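Local coordinates for LYND (PDB 4V1T), which probably catalyses the ATP-dependent cyclodehydration of precursor-peptide residues to azoline heterocycles, at residues Q112-T117 against K266-Y271; T132-I137 against T262-W267; H272-A275 against G279-F282; L181-V186 against L190-V195; A128-A133 against L153-T158. All coordinates share one frame; numbering follows the deposited sequence.

Interaction 1 (Q112-T117 against K266-Y271); sequences QPVTLT and KWIVKY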
# COMPACT_ATOMS: atom_id res chain seq x y z
N GLN B 112 2.80 14.25 36.55
CA GLN B 112 1.34 14.26 36.52
C GLN B 112 0.80 12.89 36.91
O GLN B 112 1.17 11.89 36.30
CB GLN B 112 0.83 14.62 35.12
CG GLN B 112 1.11 16.05 34.70
CD GLN B 112 0.78 16.28 33.24
OE1 GLN B 112 -0.25 16.86 32.91
NE2 GLN B 112 1.66 15.82 32.35
N PRO B 113 -0.06 12.84 37.94
CA PRO B 113 -0.60 11.53 38.31
C PRO B 113 -1.66 11.04 37.33
O PRO B 113 -2.30 11.83 36.63
CB PRO B 113 -1.19 11.77 39.70
CG PRO B 113 -1.50 13.22 39.75
CD PRO B 113 -0.53 13.91 38.84
N VAL B 114 -1.83 9.72 37.30
CA VAL B 114 -2.79 9.05 36.42
C VAL B 114 -3.70 8.15 37.28
O VAL B 114 -3.34 7.76 38.39
CB VAL B 114 -2.03 8.23 35.36
CG1 VAL B 114 -2.77 6.98 34.92
CG2 VAL B 114 -1.72 9.11 34.16
N THR B 115 -4.89 7.84 36.76
CA THR B 115 -5.78 6.87 37.42
C THR B 115 -5.99 5.66 36.52
O THR B 115 -6.08 5.80 35.30
CB THR B 115 -7.15 7.48 37.79
OG1 THR B 115 -7.81 7.95 36.61
CG2 THR B 115 -6.98 8.62 38.77
N LEU B 116 -6.04 4.49 37.15
CA LEU B 116 -6.37 3.24 36.46
C LEU B 116 -7.76 2.78 36.90
O LEU B 116 -8.12 2.91 38.07
CB LEU B 116 -5.35 2.14 36.76
CG LEU B 116 -3.87 2.50 36.58
CD1 LEU B 116 -3.02 1.24 36.66
CD2 LEU B 116 -3.62 3.24 35.27
N THR B 117 -8.53 2.23 35.95
CA THR B 117 -9.88 1.76 36.23
C THR B 117 -10.15 0.45 35.47
O THR B 117 -10.21 0.45 34.25
CB THR B 117 -10.95 2.80 35.83
OG1 THR B 117 -10.57 4.10 36.30
CG2 THR B 117 -12.32 2.42 36.40
N LYS B 266 3.96 9.04 26.71
CA LYS B 266 4.05 9.89 25.55
C LYS B 266 2.86 10.83 25.48
O LYS B 266 3.00 11.97 25.04
CB LYS B 266 4.14 9.05 24.27
CG LYS B 266 5.52 8.46 24.02
CD LYS B 266 5.74 8.15 22.56
CE LYS B 266 5.09 6.85 22.16
NZ LYS B 266 4.71 6.82 20.73
N TRP B 267 1.69 10.36 25.90
CA TRP B 267 0.51 11.22 25.91
C TRP B 267 0.62 12.35 26.94
O TRP B 267 0.35 13.51 26.62
CB TRP B 267 -0.78 10.44 26.18
CG TRP B 267 -1.91 11.36 26.37
CD1 TRP B 267 -2.50 11.70 27.55
CD2 TRP B 267 -2.56 12.14 25.37
NE1 TRP B 267 -3.48 12.63 27.34
CE2 TRP B 267 -3.55 12.91 26.00
CE3 TRP B 267 -2.41 12.25 23.98
CZ2 TRP B 267 -4.38 13.77 25.31
CZ3 TRP B 267 -3.23 13.12 23.29
CH2 TRP B 267 -4.21 13.87 23.96
N ILE B 268 1.00 12.01 28.17
CA ILE B 268 1.04 13.01 29.24
C ILE B 268 2.10 14.06 28.95
O ILE B 268 1.92 15.25 29.27
CB ILE B 268 1.28 12.39 30.64
CG1 ILE B 268 2.58 11.58 30.66
CG2 ILE B 268 0.10 11.51 31.03
CD1 ILE B 268 2.97 11.07 32.03
N VAL B 269 3.21 13.64 28.33
CA VAL B 269 4.28 14.59 27.99
C VAL B 269 3.79 15.54 26.92
O VAL B 269 3.93 16.77 27.02
CB VAL B 269 5.55 13.86 27.53
CG1 VAL B 269 6.54 14.82 26.86
CG2 VAL B 269 6.20 13.16 28.70
N LYS B 270 3.21 14.96 25.88
CA LYS B 270 2.59 15.73 24.81
C LYS B 270 1.55 16.71 25.37
O LYS B 270 1.49 17.88 24.97
CB LYS B 270 1.96 14.78 23.80
CG LYS B 270 1.13 15.44 22.71
CD LYS B 270 1.25 14.65 21.41
CE LYS B 270 0.28 15.11 20.36
NZ LYS B 270 0.27 14.17 19.20
N TYR B 271 0.74 16.22 26.29
CA TYR B 271 -0.33 17.03 26.87
C TYR B 271 0.23 18.19 27.67
O TYR B 271 -0.31 19.30 27.63
CB TYR B 271 -1.20 16.16 27.77
CG TYR B 271 -2.16 16.95 28.62
CD1 TYR B 271 -3.23 17.62 28.05
CD2 TYR B 271 -2.00 17.01 29.99
CE1 TYR B 271 -4.13 18.34 28.83
CE2 TYR B 271 -2.90 17.72 30.78
CZ TYR B 271 -3.96 18.37 30.19
OH TYR B 271 -4.84 19.08 30.96

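Interaction 2 (T132-I137 against T262-W267); sequences TALRDI and TEIAKW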
# COMPACT_ATOMS: atom_id res chain seq x y z
N THR B 132 2.94 -0.84 38.37
CA THR B 132 4.37 -1.05 38.49
C THR B 132 5.10 -0.60 37.23
O THR B 132 6.13 0.08 37.29
CB THR B 132 4.68 -2.53 38.78
OG1 THR B 132 4.01 -2.91 39.98
CG2 THR B 132 6.19 -2.77 38.96
N ALA B 133 4.55 -0.95 36.08
CA ALA B 133 5.14 -0.56 34.81
C ALA B 133 5.25 0.96 34.71
O ALA B 133 6.28 1.49 34.28
CB ALA B 133 4.33 -1.10 33.67
N LEU B 134 4.20 1.65 35.11
CA LEU B 134 4.19 3.11 35.07
C LEU B 134 5.19 3.71 36.05
O LEU B 134 5.88 4.69 35.74
CB LEU B 134 2.78 3.64 35.36
CG LEU B 134 1.78 3.47 34.22
CD1 LEU B 134 0.34 3.59 34.71
CD2 LEU B 134 2.06 4.49 33.13
N ARG B 135 5.26 3.12 37.24
CA ARG B 135 6.15 3.59 38.29
C ARG B 135 7.62 3.49 37.88
O ARG B 135 8.44 4.31 38.26
CB ARG B 135 5.90 2.80 39.57
CG ARG B 135 6.72 3.26 40.77
CD ARG B 135 6.29 2.49 42.01
NE ARG B 135 7.02 2.91 43.21
CZ ARG B 135 6.73 2.51 44.44
NH1 ARG B 135 5.73 1.67 44.66
NH2 ARG B 135 7.44 2.95 45.47
N ASP B 136 7.94 2.48 37.09
CA ASP B 136 9.31 2.26 36.65
C ASP B 136 9.76 3.33 35.64
O ASP B 136 10.95 3.50 35.40
CB ASP B 136 9.46 0.86 36.06
CG ASP B 136 9.34 -0.24 37.10
OD1 ASP B 136 9.47 0.07 38.31
OD2 ASP B 136 9.12 -1.41 36.73
N ILE B 137 8.81 4.05 35.05
CA ILE B 137 9.14 5.11 34.12
C ILE B 137 8.79 6.48 34.70
O ILE B 137 8.79 7.47 33.99
CB ILE B 137 8.45 4.92 32.75
CG1 ILE B 137 6.93 4.84 32.90
CG2 ILE B 137 8.96 3.65 32.09
CD1 ILE B 137 6.20 4.84 31.59
N THR B 262 4.31 3.09 27.90
CA THR B 262 5.04 3.99 27.01
C THR B 262 4.12 5.01 26.36
O THR B 262 4.43 6.20 26.31
CB THR B 262 5.76 3.18 25.91
OG1 THR B 262 6.69 2.28 26.52
CG2 THR B 262 6.50 4.10 24.95
N GLU B 263 2.97 4.55 25.87
CA GLU B 263 2.04 5.44 25.18
C GLU B 263 1.33 6.37 26.16
O GLU B 263 0.93 7.49 25.80
CB GLU B 263 1.03 4.63 24.37
CG GLU B 263 1.63 3.87 23.21
CD GLU B 263 2.30 4.77 22.18
OE1 GLU B 263 1.79 5.88 21.93
OE2 GLU B 263 3.33 4.35 21.61
N ILE B 264 1.18 5.92 27.39
CA ILE B 264 0.63 6.76 28.44
C ILE B 264 1.61 7.90 28.71
O ILE B 264 1.21 9.05 28.79
CB ILE B 264 0.36 5.95 29.72
CG1 ILE B 264 -0.90 5.10 29.54
CG2 ILE B 264 0.15 6.89 30.91
CD1 ILE B 264 -1.02 3.96 30.54
N ALA B 265 2.88 7.56 28.85
CA ALA B 265 3.94 8.54 29.08
C ALA B 265 4.02 9.54 27.94
O ALA B 265 4.10 10.74 28.16
CB ALA B 265 5.28 7.85 29.27
N LYS B 266 3.96 9.04 26.71
CA LYS B 266 4.05 9.89 25.55
C LYS B 266 2.86 10.83 25.48
O LYS B 266 3.00 11.97 25.04
CB LYS B 266 4.14 9.05 24.27
CG LYS B 266 5.52 8.46 24.02
CD LYS B 266 5.74 8.15 22.56
CE LYS B 266 5.09 6.85 22.16
NZ LYS B 266 4.71 6.82 20.73
N TRP B 267 1.69 10.36 25.90
CA TRP B 267 0.51 11.22 25.91
C TRP B 267 0.62 12.35 26.94
O TRP B 267 0.35 13.51 26.62
CB TRP B 267 -0.78 10.44 26.18
CG TRP B 267 -1.91 11.36 26.37
CD1 TRP B 267 -2.50 11.70 27.55
CD2 TRP B 267 -2.56 12.14 25.37
NE1 TRP B 267 -3.48 12.63 27.34
CE2 TRP B 267 -3.55 12.91 26.00
CE3 TRP B 267 -2.41 12.25 23.98
CZ2 TRP B 267 -4.38 13.77 25.31
CZ3 TRP B 267 -3.23 13.12 23.29
CH2 TRP B 267 -4.21 13.87 23.96

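Interaction 3 (H272-A275 against G279-F282); sequences HVNA and GTVF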
# COMPACT_ATOMS: atom_id res chain seq x y z
N HIS B 272 1.31 17.94 28.41
CA HIS B 272 1.95 18.96 29.22
C HIS B 272 2.47 20.09 28.35
O HIS B 272 2.27 21.25 28.66
CB HIS B 272 3.09 18.35 30.03
CG HIS B 272 3.86 19.35 30.83
ND1 HIS B 272 3.39 19.89 32.00
CD2 HIS B 272 5.08 19.90 30.63
CE1 HIS B 272 4.27 20.74 32.49
NE2 HIS B 272 5.31 20.76 31.68
N VAL B 273 3.11 19.75 27.23
CA VAL B 273 3.76 20.74 26.37
C VAL B 273 2.74 21.50 25.54
O VAL B 273 3.06 22.55 25.00
CB VAL B 273 4.81 20.06 25.45
CG1 VAL B 273 5.51 21.08 24.55
CG2 VAL B 273 5.84 19.35 26.27
N ASN B 274 1.51 20.99 25.46
CA ASN B 274 0.45 21.67 24.70
C ASN B 274 -0.55 22.44 25.57
O ASN B 274 -1.35 23.20 25.05
CB ASN B 274 -0.31 20.67 23.82
CG ASN B 274 0.41 20.36 22.51
OD1 ASN B 274 -0.02 19.48 21.77
ND2 ASN B 274 1.51 21.06 22.20
N ALA B 275 -0.50 22.23 26.88
CA ALA B 275 -1.31 23.03 27.80
C ALA B 275 -0.92 24.49 27.59
O ALA B 275 -1.75 25.32 27.24
CB ALA B 275 -1.07 22.61 29.24
N GLY B 279 0.30 23.06 19.81
CA GLY B 279 0.75 22.73 18.46
C GLY B 279 2.25 22.72 18.23
O GLY B 279 2.69 22.65 17.08
N THR B 280 3.03 22.77 19.30
CA THR B 280 4.48 22.73 19.17
C THR B 280 5.01 21.29 19.24
O THR B 280 6.18 21.05 18.97
CB THR B 280 5.16 23.57 20.27
OG1 THR B 280 4.74 23.12 21.56
CG2 THR B 280 4.79 25.04 20.13
N VAL B 281 4.15 20.35 19.59
CA VAL B 281 4.52 18.94 19.68
C VAL B 281 3.96 18.19 18.47
O VAL B 281 2.81 18.39 18.09
CB VAL B 281 4.00 18.29 20.97
CG1 VAL B 281 2.49 18.28 20.97
CG2 VAL B 281 4.54 16.87 21.12
N PHE B 282 4.78 17.32 17.87
CA PHE B 282 4.44 16.70 16.60
C PHE B 282 4.15 15.21 16.71
O PHE B 282 3.23 14.70 16.06
CB PHE B 282 5.58 16.91 15.61
CG PHE B 282 5.81 18.35 15.25
CD1 PHE B 282 5.02 18.98 14.29
CD2 PHE B 282 6.79 19.09 15.89
CE1 PHE B 282 5.23 20.31 13.96
CE2 PHE B 282 7.01 20.42 15.57
CZ PHE B 282 6.22 21.03 14.60

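Interaction 4 (L181-V186 against L190-V195); sequences LLVKPV and LWLGPV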
# COMPACT_ATOMS: atom_id res chain seq x y z
N LEU B 181 -8.00 6.83 28.45
CA LEU B 181 -7.41 5.87 27.53
C LEU B 181 -8.04 4.48 27.72
O LEU B 181 -8.31 4.06 28.84
CB LEU B 181 -5.90 5.78 27.75
CG LEU B 181 -5.16 4.58 27.14
CD1 LEU B 181 -5.18 4.65 25.63
CD2 LEU B 181 -3.73 4.52 27.63
N LEU B 182 -8.26 3.78 26.61
CA LEU B 182 -8.75 2.42 26.65
C LEU B 182 -7.63 1.47 26.26
O LEU B 182 -6.83 1.76 25.37
CB LEU B 182 -9.94 2.22 25.70
CG LEU B 182 -11.31 1.95 26.30
CD1 LEU B 182 -12.29 1.65 25.17
CD2 LEU B 182 -11.30 0.81 27.31
N VAL B 183 -7.58 0.33 26.93
CA VAL B 183 -6.62 -0.71 26.59
C VAL B 183 -7.18 -2.08 26.95
O VAL B 183 -7.96 -2.23 27.89
CB VAL B 183 -5.28 -0.50 27.32
CG1 VAL B 183 -5.45 -0.61 28.81
CG2 VAL B 183 -4.24 -1.50 26.84
N LYS B 184 -6.79 -3.07 26.16
CA LYS B 184 -7.18 -4.46 26.36
C LYS B 184 -5.92 -5.30 26.22
O LYS B 184 -5.54 -5.66 25.12
CB LYS B 184 -8.24 -4.87 25.33
CG LYS B 184 -8.58 -6.37 25.26
CD LYS B 184 -9.47 -6.64 24.04
CE LYS B 184 -9.47 -8.09 23.61
NZ LYS B 184 -8.12 -8.54 23.18
N PRO B 185 -5.26 -5.59 27.35
CA PRO B 185 -3.99 -6.29 27.31
C PRO B 185 -4.14 -7.80 27.40
O PRO B 185 -3.16 -8.52 27.33
CB PRO B 185 -3.27 -5.74 28.54
CG PRO B 185 -4.39 -5.55 29.54
CD PRO B 185 -5.60 -5.14 28.72
N VAL B 186 -5.38 -8.27 27.58
CA VAL B 186 -5.68 -9.69 27.58
C VAL B 186 -6.14 -10.12 26.19
O VAL B 186 -6.61 -9.30 25.41
CB VAL B 186 -6.77 -10.06 28.62
CG1 VAL B 186 -6.30 -9.69 30.02
CG2 VAL B 186 -8.09 -9.37 28.31
N LEU B 190 -3.73 -7.60 21.34
CA LEU B 190 -3.69 -6.39 22.14
C LEU B 190 -4.44 -5.29 21.43
O LEU B 190 -4.20 -5.04 20.26
CB LEU B 190 -2.23 -5.96 22.39
CG LEU B 190 -2.00 -4.50 22.83
CD1 LEU B 190 -2.57 -4.23 24.21
CD2 LEU B 190 -0.53 -4.15 22.78
N TRP B 191 -5.37 -4.65 22.14
CA TRP B 191 -5.95 -3.38 21.68
C TRP B 191 -5.39 -2.29 22.56
O TRP B 191 -5.39 -2.40 23.78
CB TRP B 191 -7.47 -3.37 21.75
CG TRP B 191 -8.16 -4.33 20.84
CD1 TRP B 191 -7.74 -5.58 20.49
CD2 TRP B 191 -9.41 -4.12 20.18
NE1 TRP B 191 -8.65 -6.16 19.64
CE2 TRP B 191 -9.69 -5.28 19.44
CE3 TRP B 191 -10.32 -3.05 20.15
CZ2 TRP B 191 -10.85 -5.42 18.67
CZ3 TRP B 191 -11.47 -3.18 19.38
CH2 TRP B 191 -11.72 -4.36 18.65
N LEU B 192 -4.91 -1.22 21.93
CA LEU B 192 -4.30 -0.11 22.63
C LEU B 192 -4.83 1.20 22.05
O LEU B 192 -4.67 1.48 20.88
CB LEU B 192 -2.77 -0.21 22.50
CG LEU B 192 -1.94 0.92 23.09
CD1 LEU B 192 -2.15 1.06 24.58
CD2 LEU B 192 -0.46 0.70 22.78
N GLY B 193 -5.47 1.99 22.90
CA GLY B 193 -6.09 3.23 22.47
C GLY B 193 -7.57 3.02 22.20
O GLY B 193 -8.07 1.90 22.29
N PRO B 194 -8.28 4.10 21.87
CA PRO B 194 -7.70 5.43 21.74
C PRO B 194 -7.59 6.18 23.05
O PRO B 194 -8.08 5.71 24.09
CB PRO B 194 -8.69 6.14 20.83
CG PRO B 194 -10.00 5.57 21.26
CD PRO B 194 -9.73 4.13 21.63
N VAL B 195 -6.93 7.33 22.99
CA VAL B 195 -7.11 8.36 23.98
C VAL B 195 -8.32 9.18 23.54
O VAL B 195 -8.31 9.77 22.47
CB VAL B 195 -5.87 9.28 24.10
CG1 VAL B 195 -6.20 10.55 24.89
CG2 VAL B 195 -4.72 8.53 24.74

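Interaction 5 (A128-A133 against L153-T158); sequences AALTTA and LNVVLT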
# COMPACT_ATOMS: atom_id res chain seq x y z
N ALA B 128 -2.33 -3.88 39.05
CA ALA B 128 -1.14 -3.65 39.85
C ALA B 128 0.13 -3.72 38.99
O ALA B 128 1.08 -2.98 39.22
CB ALA B 128 -1.06 -4.65 40.99
N ALA B 129 0.13 -4.59 38.00
CA ALA B 129 1.27 -4.74 37.10
C ALA B 129 1.48 -3.49 36.26
O ALA B 129 2.61 -3.03 36.09
CB ALA B 129 1.09 -5.96 36.20
N LEU B 130 0.39 -2.95 35.71
CA LEU B 130 0.46 -1.73 34.94
C LEU B 130 0.96 -0.59 35.82
O LEU B 130 1.72 0.24 35.37
CB LEU B 130 -0.89 -1.36 34.32
CG LEU B 130 -0.92 -0.07 33.49
CD1 LEU B 130 0.11 -0.11 32.37
CD2 LEU B 130 -2.30 0.16 32.91
N THR B 131 0.50 -0.59 37.07
CA THR B 131 0.91 0.42 38.05
C THR B 131 2.42 0.37 38.23
O THR B 131 3.10 1.40 38.22
CB THR B 131 0.20 0.21 39.41
OG1 THR B 131 -1.21 0.38 39.25
CG2 THR B 131 0.72 1.20 40.46
N THR B 132 2.94 -0.84 38.37
CA THR B 132 4.37 -1.05 38.49
C THR B 132 5.10 -0.60 37.23
O THR B 132 6.13 0.08 37.29
CB THR B 132 4.68 -2.53 38.78
OG1 THR B 132 4.01 -2.91 39.98
CG2 THR B 132 6.19 -2.77 38.96
N ALA B 133 4.55 -0.95 36.08
CA ALA B 133 5.14 -0.56 34.81
C ALA B 133 5.25 0.96 34.71
O ALA B 133 6.28 1.49 34.28
CB ALA B 133 4.33 -1.10 33.67
N LEU B 153 -5.11 12.00 32.92
CA LEU B 153 -5.51 10.82 32.16
C LEU B 153 -6.07 9.71 33.03
O LEU B 153 -5.45 9.30 34.01
CB LEU B 153 -4.33 10.29 31.37
CG LEU B 153 -4.64 9.16 30.39
CD1 LEU B 153 -5.43 9.68 29.20
CD2 LEU B 153 -3.36 8.49 29.94
N ASN B 154 -7.25 9.22 32.66
CA ASN B 154 -7.79 8.00 33.26
C ASN B 154 -7.58 6.84 32.30
O ASN B 154 -8.01 6.90 31.15
CB ASN B 154 -9.28 8.17 33.59
CG ASN B 154 -9.88 6.96 34.29
OD1 ASN B 154 -9.22 6.30 35.10
ND2 ASN B 154 -11.12 6.65 33.97
N VAL B 155 -6.89 5.80 32.76
CA VAL B 155 -6.63 4.63 31.94
C VAL B 155 -7.61 3.51 32.30
O VAL B 155 -7.68 3.07 33.45
CB VAL B 155 -5.20 4.13 32.13
CG1 VAL B 155 -4.90 2.99 31.19
CG2 VAL B 155 -4.22 5.26 31.91
N VAL B 156 -8.36 3.04 31.29
CA VAL B 156 -9.36 2.01 31.49
C VAL B 156 -8.92 0.70 30.86
O VAL B 156 -8.73 0.62 29.65
CB VAL B 156 -10.72 2.44 30.90
CG1 VAL B 156 -11.78 1.37 31.17
CG2 VAL B 156 -11.16 3.76 31.49
N LEU B 157 -8.76 -0.33 31.69
CA LEU B 157 -8.37 -1.65 31.21
C LEU B 157 -9.62 -2.51 31.06
O LEU B 157 -10.36 -2.69 32.02
CB LEU B 157 -7.39 -2.34 32.16
CG LEU B 157 -6.37 -1.48 32.90
CD1 LEU B 157 -5.41 -2.39 33.65
CD2 LEU B 157 -5.60 -0.58 31.96
N THR B 158 -9.85 -3.02 29.85
CA THR B 158 -11.04 -3.82 29.57
C THR B 158 -10.64 -5.14 28.95
O THR B 158 -9.51 -5.29 28.50
CB THR B 158 -12.01 -3.08 28.62
OG1 THR B 158 -13.25 -3.81 28.54
CG2 THR B 158 -11.41 -2.94 27.22

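Interaction 1 (Q112-T117 against K266-Y271)
Two carbonyls grip Gln-112 NE2: Ile-268 O across the contact, at 3.1 Å, and Ala-109 O in the helix 103-109 before it. The amide thus ties the entry to strand 114-118, in the mixed beta-sheet of this alpha/beta domain, to the flank of helix 250-275. The bond to Ile-268 O is moderately bent, with 147° at the hydrogen. This oxygen lies close to the amide plane of Gln-112, but NE2 stands above the plane of the Ile-268 carbonyl, 54° out of it, and so misses the lone pairs. With CG beside the backbone N and the chain extended beyond it, the amide reaches past Ile-268 to Tyr-271. There the amide and phenol planes differ by 9°, and OE1 meets the ring at its edge, 3.4 Å from Tyr-271 CD2. A leucine here would probably leave Ile-268 O and Ala-109 O without the donor they share and Tyr-271 without the flat neighbour at its ring edge. Beyond the amide, at Val-114, the contact turns apolar and looser: this valine, which also packs on Val-155 of the neighbouring strand 154-157, brings its CG2 to 4.3 Å from Ile-268 CG2.

Interaction 2 (T132-I137 against T262-W267)
Leu-134, Ile-137 and Ile-264 bury the most surface here, and nothing polar bridges the two segments. Leu-134 does its touching with one methyl. Its CD2 lies 3.8 Å from Ile-264 CG2 and 4.1 Å from both Ile-264 CB and Ile-264 CD1, so it is seated against the branched body of the isoleucine rather than against one end of it. The two side chains cross at about a right angle. Chi1 of -74° sets CG of Leu-134 opposite its carbonyl carbon, and from there the branch reaches helix 250-275 although the CB itself is not aimed at it.

Ile-137 follows three residues on. Its CG1 stands between the backbone N and the carbonyl carbon (chi1 57°), and the extended chi2 carries CD1 outward until it is 3.9 Å from Ala-265 CB. The CA atoms of Ile-137 and Ala-265 are 8.0 Å apart, the nearest such pair across the two segments. The backbone of Ile-137 is placed by a bond from its N to Leu-134 O, 3.1 Å, three residues back.

The surroundings extend this core into the dimer: Ile-137 also packs on Pro-250 of the second subunit, and Thr-262 OG1 is hydrogen-bonded to Ser-251 OG of that subunit as well as to Gln-258 O of its own helix. Ala-261 supplies further surface under Leu-134 and Ile-137. Methyl-to-methyl packing between two helices that share one face of a parallel-rich sheet, as helices 124-135 and 250-275 do, is typical of the layered alpha/beta fold.

Interaction 3 (H272-A275 against G279-F282)
Chi1 of -81° puts CG of Asn-274 opposite its carbonyl carbon, and its amide is thereby brought beside Gly-279; in Val-273, chi1 of -179° places CG1 against Thr-280 OG1. Of these two side chains, that of Val-273 makes the more straightforward contact. Its CG1 rests 3.7 Å from Thr-280 OG1, the side chains crossing at a slant, and the hydroxyl itself is hydrogen-bonded to Ala-277 O in the intervening turn.

The asparagine needs more caution. Its side chain meets that of Val-281 at about a right angle, but the modelled approach to the valine CG1 is too close to be trusted, so the exact seat of the amide is doubtful. Its ND2 lies 3.3 Å from Gly-279 N, which makes no hydrogen bond because both are donors; the bond it does make is a weak one, to Ala-277 O. Were Asn-274 an alanine, that weak tie to the turn would be lost and a gap would probably open beside Gly-279. Gly-279 itself takes a positive phi (76°), which fits the sharp reversal of the chain at this point.

Taken together, segment 279-282 folds back on the last turns of the helix that the chain has just left, and Val-281 also packs on Lys-270 of that helix. Helix 103-109 lies beside these turns, with Val-105 against both Val-273 and His-272, while the loop carrying Thr-280 and Val-281 runs on from helix 250-275 toward strand 289-294.

Interaction 4 (L181-V186 against L190-V195)
Lys-184 lays its aliphatic chain over one face of the Trp-191 indole, CD lying 4.3 Å from the centroid of the five-membered ring and 19° off its normal: a CH-pi contact within an antiparallel hydrogen-bonded pair. A bend at chi4 (-63°) then turns NZ to Val-186 O, 2.8 Å away and in the carbonyl plane; Val-189 O of the same chain and, in a salt bridge, Glu-28 OE2 of the second subunit also hold it.

On the face that carries Leu-181, Val-183 and Leu-192 the side chains are apolar. Val-183 holds CG2 anti to the backbone N, and this methyl touches both Leu-190 CD1 at 4.1 Å and Leu-192 CD1 at 4.0 Å. Leu-181 leans CD1 onto the bare Gly-193 CA, 3.6 Å away, and onto Val-195 CG2.

Backbone pairing is regular at Lys-184 and Trp-191, where the Lys-184 N to Trp-191 O bond is nearly straight (169°). It slips by one residue between Val-183 and Leu-181, a beta bulge that takes in Gly-193 and the cis peptide before Pro-194; Leu-182 bonds through its O to Gly-193 N, 2.8 Å, and through its N to Pro-194 O.

Strand 154-157 pairs with the far edge of strand 180-184, and strand 289-294 with that of 189-196. Helix 250-275 covers the Leu-181 and Val-195 face through Ile-264 and Trp-267, whereas Tyr-161 meets Lys-184 and Trp-191 on the other.

Interaction 5 (A128-A133 against L153-T158)
This is a small, wholly apolar helix-on-sheet contact, in which Leu-130 of helix 124-135 comes down on Leu-157 and Val-155 of strand 154-157 in the buried layer between them. The area is modest, 93 Å² summed over both sides, and the nearest backbones stay 9.6 Å apart between the CA atoms of Leu-130 and Leu-157, so side chains alone span the interval.

Leu-130 CD2 does all the touching from the helix. With CG anti to the backbone N (chi1 179°), the leucine extends toward the sheet and puts this methyl 3.5 Å from Leu-157 CD2, a tight approach for two carbons, and 4.1 Å from Leu-157 CD1. The same methyl lies 4.2 Å from Val-155 CG1, which makes it the meeting point of two residues that share one face of the strand; Val-156, between them, faces away. The two leucine side chains pass at a slant, and Leu-157 has a chi1 of -35°, well short of a fully staggered rotamer.

Neighbouring side chains close round the group. Leu-116 of strand 114-118 packs on both Leu-130 and Val-155, Val-183 CG1 presses on Leu-157 CD2, and Ile-264 of helix 250-275 reaches Val-155. A helix that follows strand 114-118, packs over the sheet and leads to the parallel strand 141-142 forms a beta-alpha-beta crossover, an arrangement consistent with a layered alpha/beta fold.

Interactions 2, 4 and 5 are buried, interaction 1 is partly so, and interaction 3 is a surface contact at the far end of helix 250-275. That helix serves interactions 1, 2 and 3 in turn, and its Ile-264 also packs on residues of interactions 4 and 5. Helix 124-135 joins 2 with 5, whose centres are about 9 Å apart. Strands 114-118, 154-157 and 180-184 lie side by side, so 1, 5 and 4 are stitched by backbone bonds. Chemistry follows place: methyl packing between layers in 2 and 5, main-chain pairing in 4, a side-chain amide on a helix carbonyl in 1, and a hydroxyl and a weakly held amide at a helix end in 3.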